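Local coordinates for protein Udp-n-acetylglucosamine pyrophosphorylase (Trypanosoma brucei, PDB 4BQH) that probably makes UDP-N-acetylglucosamine and diphosphate from UTP and N-acetylglucosamine 1-phosphate, at residues L141-S146 / K501-P506. Sequence-based numbering, arbitrary orientation.
Sequences LQQRKS and KAEISP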
# COMPACT_ATOMS: atom_id res chain seq x y z
N LEU A 141 18.27 -10.77 8.04
CA LEU A 141 17.45 -11.92 7.70
C LEU A 141 18.30 -12.95 6.99
O LEU A 141 19.10 -12.62 6.11
CB LEU A 141 16.26 -11.52 6.82
CG LEU A 141 15.27 -10.54 7.46
CD1 LEU A 141 14.27 -10.08 6.42
CD2 LEU A 141 14.55 -11.19 8.65
N GLN A 142 18.11 -14.21 7.37
CA GLN A 142 18.75 -15.32 6.69
C GLN A 142 18.21 -15.51 5.27
O GLN A 142 18.92 -16.02 4.41
CB GLN A 142 18.61 -16.59 7.52
CG GLN A 142 19.36 -16.52 8.86
CD GLN A 142 19.52 -17.87 9.52
OE1 GLN A 142 19.13 -18.04 10.66
NE2 GLN A 142 20.06 -18.83 8.79
N GLN A 143 16.96 -15.12 5.03
CA GLN A 143 16.44 -15.11 3.67
C GLN A 143 17.14 -13.94 3.05
O GLN A 143 17.30 -12.92 3.70
CB GLN A 143 14.93 -14.81 3.65
CG GLN A 143 14.10 -15.82 4.40
CD GLN A 143 12.69 -15.32 4.63
OE1 GLN A 143 11.82 -15.53 3.79
NE2 GLN A 143 12.45 -14.67 5.75
N ARG A 144 17.55 -14.03 1.81
CA ARG A 144 18.17 -12.83 1.26
C ARG A 144 17.25 -12.38 0.16
O ARG A 144 17.53 -12.54 -1.01
CB ARG A 144 19.63 -13.09 0.82
CG ARG A 144 20.55 -13.65 1.91
CD ARG A 144 20.65 -12.78 3.16
N LYS A 145 16.10 -11.86 0.57
CA LYS A 145 15.02 -11.60 -0.36
C LYS A 145 14.70 -10.12 -0.37
O LYS A 145 14.69 -9.48 0.69
CB LYS A 145 13.77 -12.37 0.05
CG LYS A 145 13.97 -13.89 0.05
CD LYS A 145 12.73 -14.58 0.56
CE LYS A 145 12.98 -16.09 0.63
NZ LYS A 145 11.80 -16.73 1.28
N SER A 146 14.46 -9.59 -1.56
CA SER A 146 13.95 -8.22 -1.72
C SER A 146 12.54 -8.06 -1.12
O SER A 146 11.83 -9.03 -0.87
CB SER A 146 13.95 -7.79 -3.20
OG SER A 146 13.04 -8.53 -4.02
N LYS A 501 14.81 -16.73 18.79
CA LYS A 501 13.82 -16.19 17.87
C LYS A 501 13.59 -17.14 16.71
O LYS A 501 14.31 -18.09 16.56
CB LYS A 501 14.32 -14.86 17.30
CG LYS A 501 14.65 -13.84 18.39
CD LYS A 501 13.49 -13.54 19.31
CE LYS A 501 13.99 -12.62 20.43
NZ LYS A 501 13.06 -12.57 21.60
N ALA A 502 12.58 -16.86 15.90
CA ALA A 502 12.39 -17.60 14.66
C ALA A 502 12.26 -16.64 13.48
O ALA A 502 11.81 -15.48 13.63
CB ALA A 502 11.14 -18.48 14.77
N GLU A 503 12.70 -17.10 12.31
CA GLU A 503 12.51 -16.39 11.06
C GLU A 503 11.87 -17.40 10.11
O GLU A 503 12.44 -18.47 9.87
CB GLU A 503 13.84 -15.91 10.49
CG GLU A 503 13.70 -15.27 9.12
CD GLU A 503 15.03 -14.92 8.46
OE1 GLU A 503 16.06 -14.83 9.17
OE2 GLU A 503 15.02 -14.71 7.23
N ILE A 504 10.69 -17.08 9.60
CA ILE A 504 9.91 -18.07 8.83
C ILE A 504 9.61 -17.51 7.45
O ILE A 504 9.02 -16.43 7.32
CB ILE A 504 8.60 -18.44 9.56
CG1 ILE A 504 8.90 -19.00 10.96
CG2 ILE A 504 7.75 -19.43 8.72
CD1 ILE A 504 7.71 -19.11 11.88
N SER A 505 9.98 -18.26 6.41
CA SER A 505 9.70 -17.92 5.03
C SER A 505 8.20 -17.80 4.81
O SER A 505 7.46 -18.58 5.36
CB SER A 505 10.22 -19.03 4.10
OG SER A 505 9.87 -18.71 2.77
N PRO A 506 7.77 -16.81 4.00
CA PRO A 506 6.33 -16.76 3.69
C PRO A 506 5.85 -17.98 2.91
O PRO A 506 4.67 -18.29 2.96
CB PRO A 506 6.16 -15.49 2.85
CG PRO A 506 7.41 -14.72 3.01
CD PRO A 506 8.51 -15.66 3.45
O HOH W 1 9.66 -13.76 6.40
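Glu503 sets CG opposite its own backbone N (chi1 175°) and stays extended to the carboxylate, which lands on the backbone of Gln142 and Gln143; Gln143, with CG opposite its carbonyl carbon, runs out past that carboxylate to Ser505 and Pro506. The carboxylate grips the loop with both oxygens. Glu503 OE1 accepts Gln142 N on its syn lone pair at 2.8 Å. Gln143 N reaches Glu503 OE2 at 3.0 Å in a nearly straight bond. This donor also comes from the syn side, but tilted 23° out of the carboxylate plane. The anti lone pair of that OE2 then receives Gln143 NE2, again at 3.0 Å, with the oxygen lying almost exactly in the amide plane. Two bonds from one residue thus converge on a single oxygen, while CB and CD2 of Leu141 lie against the same carboxylate.

In the fold, this fastens the loop leading into helix 147-166, in the GT-A-type part of the enzyme, to strand 501-504, which pairs in parallel with strand 533-536 near the C-terminus. Phe535 of that partner strand touches Gln142, Gln143 and Glu503, and Leu456 of helix 448-471 also packs on Glu503.

The second N-H of Gln143 NE2 goes to a water, 3.0 Å away, which in turn donates to Ile504 O. At the other end of the amide, Gln143 OE1 sits 3.3 Å from Pro506 CD and accepts Lys145 NZ at 2.8 Å on an in-plane lone pair. Held by Glu503 OE2, the water and this lysine, the Gln143 amide is fixed in its rotation. The same ammonium forms salt bridges with Glu153 of helix 147-166 and with Glu541, the last modelled residue, which also hydrogen-bonds Ser505 OG.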